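Local coordinates for protein cellulase CEL9M (Clostridium cellulolyticum, PDB 1IA6) that probably cleaves internal beta-1,4-glucosidic linkages in cellulose and related beta-glucans, as a family 9 glycoside hydrolase that carries bound calcium and zinc, at residues Trp252-Val261 and Arg308-Val316; Leu74-Phe85 and Ala417-Lys428. All coordinates share one frame; numbering follows the deposited sequence. Where two conformers were deposited one is given.

Contact 1: residues Trp252-Val261 and Arg308-Val316. With CA (calcium ion), chain B; SO4 (sulfate ion), chain E.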
loop_
_atom_site.group_PDB
_atom_site.type_symbol
_atom_site.label_atom_id
_atom_site.label_comp_id
_atom_site.label_asym_id
_atom_site.label_seq_id
_atom_site.Cartn_x
_atom_site.Cartn_y
_atom_site.Cartn_z
ATOM N N TRP A 252 8.379 -15.044 -3.290
ATOM C CA TRP A 252 7.376 -14.056 -3.661
ATOM C C TRP A 252 8.001 -12.677 -3.473
ATOM O O TRP A 252 9.177 -12.468 -3.784
ATOM C CB TRP A 252 6.143 -14.220 -2.761
ATOM C CG TRP A 252 4.857 -13.741 -3.371
ATOM C CD1 TRP A 252 4.047 -12.742 -2.906
ATOM C CD2 TRP A 252 4.223 -14.254 -4.551
ATOM N NE1 TRP A 252 2.950 -12.602 -3.722
ATOM C CE2 TRP A 252 3.033 -13.516 -4.741
ATOM C CE3 TRP A 252 4.547 -15.265 -5.469
ATOM C CZ2 TRP A 252 2.163 -13.757 -5.811
ATOM C CZ3 TRP A 252 3.680 -15.505 -6.532
ATOM C CH2 TRP A 252 2.504 -14.754 -6.693
ATOM N N THR A 253 7.216 -11.734 -2.967
ATOM C CA THR A 253 7.720 -10.392 -2.722
ATOM C C THR A 253 6.824 -9.699 -1.706
ATOM O O THR A 253 5.861 -10.283 -1.204
ATOM C CB THR A 253 7.773 -9.551 -4.024
ATOM O OG1 THR A 253 8.421 -8.299 -3.758
ATOM C CG2 THR A 253 6.372 -9.284 -4.555
ATOM N N MET A 254 7.154 -8.456 -1.393
ATOM C CA MET A 254 6.368 -7.683 -0.449
ATOM C C MET A 254 4.993 -7.359 -1.028
ATOM O O MET A 254 4.883 -6.830 -2.133
ATOM C CB MET A 254 7.095 -6.379 -0.113
ATOM C CG MET A 254 6.251 -5.378 0.665
ATOM S SD MET A 254 7.196 -3.892 1.059
ATOM C CE MET A 254 7.047 -2.979 -0.464
ATOM N N CYS A 255 3.949 -7.686 -0.278
ATOM C CA CYS A 255 2.582 -7.393 -0.697
ATOM C C CYS A 255 1.682 -7.471 0.531
ATOM O O CYS A 255 2.138 -7.851 1.613
ATOM C CB CYS A 255 2.115 -8.360 -1.793
ATOM S SG CYS A 255 2.103 -10.106 -1.360
ATOM N N TRP A 256 0.413 -7.118 0.369
ATOM C CA TRP A 256 -0.500 -7.103 1.503
ATOM C C TRP A 256 -0.562 -8.384 2.332
ATOM O O TRP A 256 -0.816 -8.322 3.532
ATOM C CB TRP A 256 -1.918 -6.700 1.060
ATOM C CG TRP A 256 -2.535 -7.581 0.020
ATOM C CD1 TRP A 256 -2.496 -7.403 -1.333
ATOM C CD2 TRP A 256 -3.271 -8.788 0.245
ATOM N NE1 TRP A 256 -3.164 -8.427 -1.965
ATOM C CE2 TRP A 256 -3.648 -9.291 -1.020
ATOM C CE3 TRP A 256 -3.648 -9.497 1.395
ATOM C CZ2 TRP A 256 -4.384 -10.475 -1.169
ATOM C CZ3 TRP A 256 -4.379 -10.672 1.248
ATOM C CH2 TRP A 256 -4.738 -11.148 -0.026
ATOM N N ASP A 257 -0.312 -9.536 1.713
ATOM C CA ASP A 257 -0.383 -10.805 2.439
ATOM C C ASP A 257 0.960 -11.360 2.901
ATOM O O ASP A 257 1.021 -12.104 3.877
ATOM C CB ASP A 257 -1.079 -11.864 1.570
ATOM C CG ASP A 257 -1.336 -13.164 2.318
ATOM O OD1 ASP A 257 -1.842 -13.105 3.456
ATOM O OD2 ASP A 257 -1.046 -14.248 1.763
ATOM N N ASP A 258 2.031 -10.991 2.207
ATOM C CA ASP A 258 3.362 -11.498 2.534
ATOM C C ASP A 258 4.357 -10.395 2.881
ATOM O O ASP A 258 4.821 -9.661 2.008
ATOM C CB ASP A 258 3.875 -12.337 1.352
ATOM C CG ASP A 258 5.272 -12.893 1.576
ATOM O OD1 ASP A 258 5.759 -12.876 2.724
ATOM O OD2 ASP A 258 5.878 -13.357 0.591
ATOM N N MET A 259 4.680 -10.283 4.166
ATOM C CA MET A 259 5.621 -9.271 4.628
ATOM C C MET A 259 6.889 -9.894 5.202
ATOM O O MET A 259 7.620 -9.245 5.947
ATOM C CB MET A 259 4.959 -8.376 5.682
ATOM C CG MET A 259 3.931 -7.410 5.112
ATOM S SD MET A 259 4.685 -6.206 4.002
ATOM C CE MET A 259 5.357 -5.042 5.196
ATOM N N TYR A 260 7.155 -11.148 4.846
ATOM C CA TYR A 260 8.343 -11.837 5.340
ATOM C C TYR A 260 9.662 -11.211 4.906
ATOM O O TYR A 260 10.614 -11.180 5.685
ATOM C CB TYR A 260 8.310 -13.312 4.931
ATOM C CG TYR A 260 7.401 -14.139 5.806
ATOM C CD1 TYR A 260 7.768 -14.461 7.114
ATOM C CD2 TYR A 260 6.148 -14.552 5.354
ATOM C CE1 TYR A 260 6.906 -15.169 7.950
ATOM C CE2 TYR A 260 5.280 -15.258 6.184
ATOM C CZ TYR A 260 5.666 -15.562 7.477
ATOM O OH TYR A 260 4.809 -16.246 8.304
ATOM N N VAL A 261 9.730 -10.710 3.675
ATOM C CA VAL A 261 10.968 -10.099 3.196
ATOM C C VAL A 261 11.244 -8.777 3.920
ATOM O O VAL A 261 12.349 -8.551 4.413
ATOM C CB VAL A 261 10.932 -9.883 1.663
ATOM C CG1 VAL A 261 12.230 -9.240 1.192
ATOM C CG2 VAL A 261 10.732 -11.220 0.964
ATOM N N ARG A 308 2.525 -4.011 -9.816
ATOM C CA ARG A 308 2.495 -3.809 -8.375
ATOM C C ARG A 308 3.620 -4.634 -7.741
ATOM O O ARG A 308 4.334 -4.152 -6.860
ATOM C CB ARG A 308 1.110 -4.218 -7.837
ATOM C CG ARG A 308 1.011 -4.543 -6.350
ATOM C CD ARG A 308 1.276 -6.019 -6.103
ATOM N NE ARG A 308 0.373 -6.893 -6.858
ATOM C CZ ARG A 308 -0.872 -7.203 -6.501
ATOM N NH1 ARG A 308 -1.407 -6.715 -5.388
ATOM N NH2 ARG A 308 -1.583 -8.034 -7.253
ATOM N N TYR A 309 3.796 -5.870 -8.205
ATOM C CA TYR A 309 4.846 -6.730 -7.669
ATOM C C TYR A 309 6.245 -6.248 -8.037
ATOM O O TYR A 309 7.143 -6.252 -7.196
ATOM C CB TYR A 309 4.662 -8.172 -8.158
ATOM C CG TYR A 309 3.445 -8.860 -7.585
ATOM C CD1 TYR A 309 3.233 -8.903 -6.207
ATOM C CD2 TYR A 309 2.508 -9.477 -8.415
ATOM C CE1 TYR A 309 2.121 -9.541 -5.667
ATOM C CE2 TYR A 309 1.388 -10.122 -7.883
ATOM C CZ TYR A 309 1.204 -10.147 -6.507
ATOM O OH TYR A 309 0.107 -10.775 -5.961
ATOM N N ALA A 310 6.435 -5.839 -9.291
ATOM C CA ALA A 310 7.745 -5.367 -9.736
ATOM C C ALA A 310 8.184 -4.123 -8.962
ATOM O O ALA A 310 9.354 -3.998 -8.576
ATOM C CB ALA A 310 7.719 -5.077 -11.238
ATOM N N ALA A 311 7.246 -3.207 -8.733
ATOM C CA ALA A 311 7.541 -1.983 -7.994
ATOM C C ALA A 311 7.854 -2.277 -6.527
ATOM O O ALA A 311 8.769 -1.690 -5.954
ATOM C CB ALA A 311 6.362 -1.015 -8.089
ATOM N N ALA A 312 7.089 -3.183 -5.923
ATOM C CA ALA A 312 7.285 -3.544 -4.519
ATOM C C ALA A 312 8.653 -4.182 -4.266
ATOM O O ALA A 312 9.339 -3.829 -3.306
ATOM C CB ALA A 312 6.167 -4.485 -4.059
ATOM N N GLU A 313 9.055 -5.118 -5.117
ATOM C CA GLU A 313 10.354 -5.760 -4.936
ATOM C C GLU A 313 11.457 -4.723 -5.140
ATOM O O GLU A 313 12.444 -4.700 -4.408
ATOM C CB GLU A 313 10.528 -6.911 -5.933
ATOM C CG GLU A 313 11.863 -7.658 -5.834
ATOM C CD GLU A 313 11.990 -8.532 -4.591
ATOM O OE1 GLU A 313 10.962 -8.843 -3.951
ATOM O OE2 GLU A 313 13.130 -8.928 -4.266
ATOM N N SER A 314 11.285 -3.856 -6.133
ATOM C CA SER A 314 12.283 -2.830 -6.411
ATOM C C SER A 314 12.440 -1.876 -5.228
ATOM O O SER A 314 13.549 -1.439 -4.915
ATOM C CB SER A 314 11.903 -2.057 -7.676
ATOM O OG SER A 314 11.903 -2.920 -8.803
ATOM N N MET A 315 11.336 -1.559 -4.561
ATOM C CA MET A 315 11.404 -0.668 -3.410
ATOM C C MET A 315 12.244 -1.293 -2.293
ATOM O O MET A 315 13.093 -0.625 -1.698
ATOM C CB MET A 315 10.002 -0.355 -2.876
ATOM C CG MET A 315 10.032 0.577 -1.672
ATOM S SD MET A 315 8.474 0.684 -0.793
ATOM C CE MET A 315 9.040 1.352 0.767
ATOM N N VAL A 316 12.004 -2.570 -2.006
ATOM C CA VAL A 316 12.751 -3.262 -0.960
ATOM C C VAL A 316 14.243 -3.275 -1.293
ATOM O O VAL A 316 15.084 -3.036 -0.424
ATOM C CB VAL A 316 12.252 -4.716 -0.783
ATOM C CG1 VAL A 316 13.060 -5.419 0.302
ATOM C CG2 VAL A 316 10.772 -4.710 -0.417
HETATM CA CA CA B . 0.865 -11.784 6.291
HETATM S S SO4 E . -4.819 -8.917 -5.460
HETATM O O1 SO4 E . -6.127 -8.421 -5.942
HETATM O O2 SO4 E . -4.145 -7.849 -4.699
HETATM O O3 SO4 E . -3.993 -9.309 -6.621
HETATM O O4 SO4 E . -5.035 -10.097 -4.593
HETATM O O HOH W 1 0.823 -9.553 5.329
HETATM O O HOH W 2 -1.450 -11.526 5.746
#
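Tyr-309 reaches out from helix 306-323 and lays its ring obliquely against the indole of Trp-252, the ring planes turned 70° apart. Its OH lies at the indole edge, 3.6 Å from Trp-252 CZ2, while the phenol edge meets Cys-255 CB. The methyl CG2 of Thr-253 approaches the same ring at CD1. On the other branch, Thr-253 OG1 stands anti to its own backbone N (chi1 -173°) and donates a 2.6 Å hydrogen bond to Glu-313 OE1, entering on the carboxylate's anti lone pair. This is the single hydrogen bond made directly between the two segments, and both its residues are buried. Beyond it the interface turns apolar: the Met-254 chain bends at its last torsion (chi3 82°), which brings CE within 3.9 Å of Met-315 SD and near Ala-312 CB, while its sulfur packs on Val-316 CG2. In the (alpha/alpha)6 barrel of family 9 catalytic modules, the contact sets the loop leading into helix 260-271 against helix 306-323. The same loop reaches the calcium site, where Asp-257 O binds the ion at 2.4 Å beside Ser-208, Asp-211 and Asp-212. At the start of segment 308-316, Arg-308 NE sits over the centre of the Tyr-309 ring. The Arg-308 guanidinium and the Trp-256 indole both turn an edge to a sulfate, probably from the crystallisation liquor: Arg-308 NH1 and Trp-256 NE1 share SO4 O2, each at 3.0 Å, and Arg-308 NH2 takes SO4 O3 at 2.8 Å. Arg-308 also forms a salt bridge with Asp-414.

Contact 2: residues Leu74-Phe85 and Ala417-Lys428; sequences LGWSLYEFKESF and AGLVGVLAGAIK
Ser-84 OG donates a 2.7 Å hydrogen bond to Ala-424 O, arriving 25° out of the carbonyl plane. The hydroxyl thus ties helix 82-87 to a main-chain carbonyl of helix 413-429, beside the side chain of Ile-427. Next to this bond the Phe-81 ring lies flat on the helix backbone: Gly-425 CA stands 3.7 Å from the ring centroid and almost exactly on the normal, a CH-pi contact, while Glu-80 CB occupies the opposite face. Lys-428 CD comes to the edge of the same ring, 3.7 Å from Phe-81 CD1, with the lysine chain crossing the phenyl at about a right angle. Helices 64-80 and 413-429 run nearly parallel here, 11° apart with axes 8.6 Å from each other, as neighbouring helices within the (alpha/alpha)6 barrel of this family. The Ser-77 side chain points at the backbone of Gly-421, with Ser-77 CA and Gly-421 CA 4.6 Å apart. Its hydroxyl belongs to one of two conformers and, in that one, bonds to Ile-73 O of its own helix. Phe-81, with non-helical backbone angles, separates the two helices; beyond it the ring of Phe-85 reaches Ala-424 CB through CE1 at 3.6 Å and presents an edge to Val-420 CG1, while Leu-78 CD1 lies over one face. The other methyl, Val-420 CG2, meets Leu-74 CD2 at 3.7 Å, the two side chains crossing at about a right angle. Helix 91-107 packs on Leu-74 and Phe-85, and helix 6-15 on Val-420 and Ile-427.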
loop_
_atom_site.group_PDB
_atom_site.type_symbol
_atom_site.label_atom_id
_atom_site.label_comp_id
_atom_site.label_asym_id
_atom_site.label_seq_id
_atom_site.Cartn_x
_atom_site.Cartn_y
_atom_site.Cartn_z
ATOM N N LEU A 74 3.579 3.385 2.749
ATOM C CA LEU A 74 3.739 4.806 2.451
ATOM C C LEU A 74 4.564 5.441 3.568
ATOM O O LEU A 74 5.448 6.257 3.311
ATOM C CB LEU A 74 2.379 5.499 2.361
ATOM C CG LEU A 74 1.552 5.226 1.104
ATOM C CD1 LEU A 74 0.153 5.798 1.289
ATOM C CD2 LEU A 74 2.240 5.851 -0.116
ATOM N N GLY A 75 4.274 5.058 4.808
ATOM C CA GLY A 75 5.016 5.593 5.938
ATOM C C GLY A 75 6.478 5.179 5.880
ATOM O O GLY A 75 7.365 5.953 6.233
ATOM N N TRP A 76 6.731 3.952 5.433
ATOM C CA TRP A 76 8.094 3.447 5.328
ATOM C C TRP A 76 8.859 4.243 4.270
ATOM O O TRP A 76 10.038 4.556 4.453
ATOM C CB TRP A 76 8.073 1.952 4.965
ATOM C CG TRP A 76 9.401 1.254 5.084
ATOM C CD1 TRP A 76 10.457 1.628 5.862
ATOM C CD2 TRP A 76 9.785 0.026 4.450
ATOM N NE1 TRP A 76 11.475 0.712 5.755
ATOM C CE2 TRP A 76 11.090 -0.283 4.896
ATOM C CE3 TRP A 76 9.152 -0.845 3.552
ATOM C CZ2 TRP A 76 11.778 -1.425 4.473
ATOM C CZ3 TRP A 76 9.838 -1.985 3.130
ATOM C CH2 TRP A 76 11.137 -2.262 3.593
ATOM N N SER A 77 8.176 4.572 3.179
ATOM C CA SER A 77 8.777 5.333 2.090
ATOM C C SER A 77 9.273 6.691 2.581
ATOM O O SER A 77 10.391 7.107 2.273
ATOM C CB SER A 77 7.756 5.542 0.965
ATOM O OG SER A 77 7.246 4.304 0.491
ATOM N N LEU A 78 8.433 7.374 3.351
ATOM C CA LEU A 78 8.771 8.694 3.879
ATOM C C LEU A 78 9.904 8.603 4.899
ATOM O O LEU A 78 10.792 9.454 4.939
ATOM C CB LEU A 78 7.542 9.329 4.532
ATOM C CG LEU A 78 7.698 10.754 5.077
ATOM C CD1 LEU A 78 8.079 11.702 3.948
ATOM C CD2 LEU A 78 6.393 11.192 5.720
ATOM N N TYR A 79 9.864 7.562 5.722
ATOM C CA TYR A 79 10.876 7.350 6.749
ATOM C C TYR A 79 12.262 7.079 6.167
ATOM O O TYR A 79 13.258 7.632 6.633
ATOM C CB TYR A 79 10.471 6.176 7.648
ATOM C CG TYR A 79 11.446 5.901 8.775
ATOM C CD1 TYR A 79 11.476 6.709 9.910
ATOM C CD2 TYR A 79 12.340 4.835 8.701
ATOM C CE1 TYR A 79 12.374 6.457 10.949
ATOM C CE2 TYR A 79 13.241 4.576 9.730
ATOM C CZ TYR A 79 13.250 5.389 10.850
ATOM O OH TYR A 79 14.129 5.125 11.874
ATOM N N GLU A 80 12.326 6.228 5.148
ATOM C CA GLU A 80 13.602 5.864 4.531
ATOM C C GLU A 80 14.140 6.851 3.498
ATOM O O GLU A 80 15.355 6.999 3.359
ATOM C CB GLU A 80 13.492 4.491 3.860
ATOM C CG GLU A 80 13.103 3.340 4.782
ATOM C CD GLU A 80 14.214 2.921 5.734
ATOM O OE1 GLU A 80 15.377 3.335 5.540
ATOM O OE2 GLU A 80 13.921 2.155 6.676
ATOM N N PHE A 81 13.246 7.511 2.765
ATOM C CA PHE A 81 13.666 8.443 1.720
ATOM C C PHE A 81 13.104 9.851 1.892
ATOM O O PHE A 81 12.727 10.497 0.915
ATOM C CB PHE A 81 13.251 7.900 0.346
ATOM C CG PHE A 81 13.758 6.512 0.060
ATOM C CD1 PHE A 81 15.124 6.259 -0.033
ATOM C CD2 PHE A 81 12.868 5.453 -0.110
ATOM C CE1 PHE A 81 15.599 4.969 -0.290
ATOM C CE2 PHE A 81 13.333 4.160 -0.368
ATOM C CZ PHE A 81 14.701 3.921 -0.456
ATOM N N LYS A 82 13.069 10.330 3.130
ATOM C CA LYS A 82 12.540 11.653 3.424
ATOM C C LYS A 82 13.111 12.762 2.543
ATOM O O LYS A 82 12.378 13.656 2.118
ATOM C CB LYS A 82 12.781 11.997 4.894
ATOM C CG LYS A 82 12.299 13.380 5.287
ATOM C CD LYS A 82 12.577 13.658 6.753
ATOM C CE LYS A 82 12.339 15.121 7.089
ATOM N NZ LYS A 82 10.967 15.545 6.708
ATOM N N GLU A 83 14.413 12.706 2.277
ATOM C CA GLU A 83 15.076 13.717 1.453
ATOM C C GLU A 83 14.434 13.856 0.083
ATOM O O GLU A 83 14.323 14.959 -0.453
ATOM C CB GLU A 83 16.561 13.379 1.273
ATOM C CG GLU A 83 17.397 13.466 2.541
ATOM C CD GLU A 83 16.906 12.537 3.635
ATOM O OE1 GLU A 83 16.741 11.325 3.366
ATOM O OE2 GLU A 83 16.689 13.022 4.768
ATOM N N SER A 84 14.016 12.731 -0.489
ATOM C CA SER A 84 13.387 12.737 -1.805
ATOM C C SER A 84 12.085 13.521 -1.806
ATOM O O SER A 84 11.777 14.212 -2.774
ATOM C CB SER A 84 13.120 11.306 -2.278
ATOM O OG SER A 84 14.332 10.587 -2.398
ATOM N N PHE A 85 11.315 13.403 -0.727
ATOM C CA PHE A 85 10.054 14.125 -0.628
ATOM C C PHE A 85 10.301 15.617 -0.370
ATOM O O PHE A 85 9.648 16.473 -0.971
ATOM C CB PHE A 85 9.179 13.545 0.491
ATOM C CG PHE A 85 8.731 12.127 0.247
ATOM C CD1 PHE A 85 9.574 11.054 0.527
ATOM C CD2 PHE A 85 7.461 11.866 -0.262
ATOM C CE1 PHE A 85 9.159 9.739 0.305
ATOM C CE2 PHE A 85 7.036 10.555 -0.488
ATOM C CZ PHE A 85 7.885 9.492 -0.204
ATOM N N ALA A 417 1.006 2.111 -3.289
ATOM C CA ALA A 417 1.840 2.226 -2.096
ATOM C C ALA A 417 3.304 1.926 -2.423
ATOM O O ALA A 417 4.198 2.703 -2.085
ATOM C CB ALA A 417 1.339 1.278 -1.011
ATOM N N GLY A 418 3.536 0.800 -3.094
ATOM C CA GLY A 418 4.885 0.409 -3.462
ATOM C C GLY A 418 5.502 1.306 -4.519
ATOM O O GLY A 418 6.723 1.469 -4.558
ATOM N N LEU A 419 4.666 1.883 -5.377
ATOM C CA LEU A 419 5.148 2.770 -6.433
ATOM C C LEU A 419 5.735 4.031 -5.823
ATOM O O LEU A 419 6.809 4.482 -6.220
ATOM C CB LEU A 419 4.011 3.151 -7.388
ATOM C CG LEU A 419 4.385 4.143 -8.499
ATOM C CD1 LEU A 419 5.441 3.524 -9.415
ATOM C CD2 LEU A 419 3.155 4.520 -9.295
ATOM N N VAL A 420 5.026 4.610 -4.859
ATOM C CA VAL A 420 5.520 5.817 -4.209
ATOM C C VAL A 420 6.906 5.549 -3.626
ATOM O O VAL A 420 7.829 6.343 -3.804
ATOM C CB VAL A 420 4.582 6.276 -3.074
ATOM C CG1 VAL A 420 5.194 7.466 -2.346
ATOM C CG2 VAL A 420 3.226 6.654 -3.642
ATOM N N GLY A 421 7.046 4.419 -2.937
ATOM C CA GLY A 421 8.320 4.067 -2.334
ATOM C C GLY A 421 9.473 3.912 -3.311
ATOM O O GLY A 421 10.551 4.468 -3.096
ATOM N N VAL A 422 9.264 3.158 -4.388
ATOM C CA VAL A 422 10.329 2.955 -5.361
ATOM C C VAL A 422 10.703 4.261 -6.064
ATOM O O VAL A 422 11.878 4.505 -6.340
ATOM C CB VAL A 422 9.954 1.863 -6.415
ATOM C CG1 VAL A 422 8.907 2.377 -7.384
ATOM C CG2 VAL A 422 11.211 1.413 -7.158
ATOM N N LEU A 423 9.717 5.104 -6.354
ATOM C CA LEU A 423 10.005 6.381 -7.002
ATOM C C LEU A 423 10.815 7.277 -6.063
ATOM O O LEU A 423 11.726 7.985 -6.496
ATOM C CB LEU A 423 8.708 7.073 -7.425
ATOM C CG LEU A 423 8.039 6.457 -8.661
ATOM C CD1 LEU A 423 6.695 7.116 -8.925
ATOM C CD2 LEU A 423 8.961 6.625 -9.866
ATOM N N ALA A 424 10.489 7.249 -4.775
ATOM C CA ALA A 424 11.227 8.056 -3.806
ATOM C C ALA A 424 12.671 7.558 -3.776
ATOM O O ALA A 424 13.615 8.350 -3.696
ATOM C CB ALA A 424 10.593 7.938 -2.418
ATOM N N GLY A 425 12.838 6.242 -3.853
ATOM C CA GLY A 425 14.173 5.669 -3.852
ATOM C C GLY A 425 14.919 5.977 -5.140
ATOM O O GLY A 425 16.130 6.194 -5.126
ATOM N N ALA A 426 14.200 5.998 -6.259
ATOM C CA ALA A 426 14.817 6.284 -7.551
ATOM C C ALA A 426 15.415 7.685 -7.549
ATOM O O ALA A 426 16.509 7.909 -8.069
ATOM C CB ALA A 426 13.783 6.162 -8.665
ATOM N N ILE A 427 14.689 8.630 -6.963
ATOM C CA ILE A 427 15.155 10.005 -6.895
ATOM C C ILE A 427 16.470 10.097 -6.130
ATOM O O ILE A 427 17.352 10.877 -6.487
ATOM C CB ILE A 427 14.086 10.906 -6.234
ATOM C CG1 ILE A 427 12.894 11.051 -7.186
ATOM C CG2 ILE A 427 14.671 12.272 -5.896
ATOM C CD1 ILE A 427 11.709 11.778 -6.600
ATOM N N LYS A 428 16.605 9.284 -5.088
ATOM C CA LYS A 428 17.814 9.280 -4.272
ATOM C C LYS A 428 19.031 8.697 -4.985
ATOM O O LYS A 428 20.115 9.273 -4.947
ATOM C CB LYS A 428 17.569 8.496 -2.978
ATOM C CG LYS A 428 18.813 8.311 -2.117
ATOM C CD LYS A 428 18.516 7.472 -0.887
ATOM C CE LYS A 428 19.783 7.188 -0.091
ATOM N NZ LYS A 428 20.471 8.440 0.338
#

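How the contacts relate
Contacts 1 and 2 have centres about 14 Å apart and touch directly, through helix 306-323. Met-315, which packs on Met-254 in contact 1, also sends CE to Trp-76 CE3 at 3.5 Å and lays SD 3.7 Å from Gly-421 CA, so it meets both helices of contact 2. The preceding residue, Ser-314, packs CB on Val-422 CG2 at 3.6 Å. In sequence, contact 1 is nested inside the long loop that contact 2 closes. Contact 1 lies nearer the functional features: it includes a calcium ligand, and the Arg-308 side chain is about 7 Å from that of Glu-410, a predicted active-site residue. Contact 2 is remote from the annotated sites.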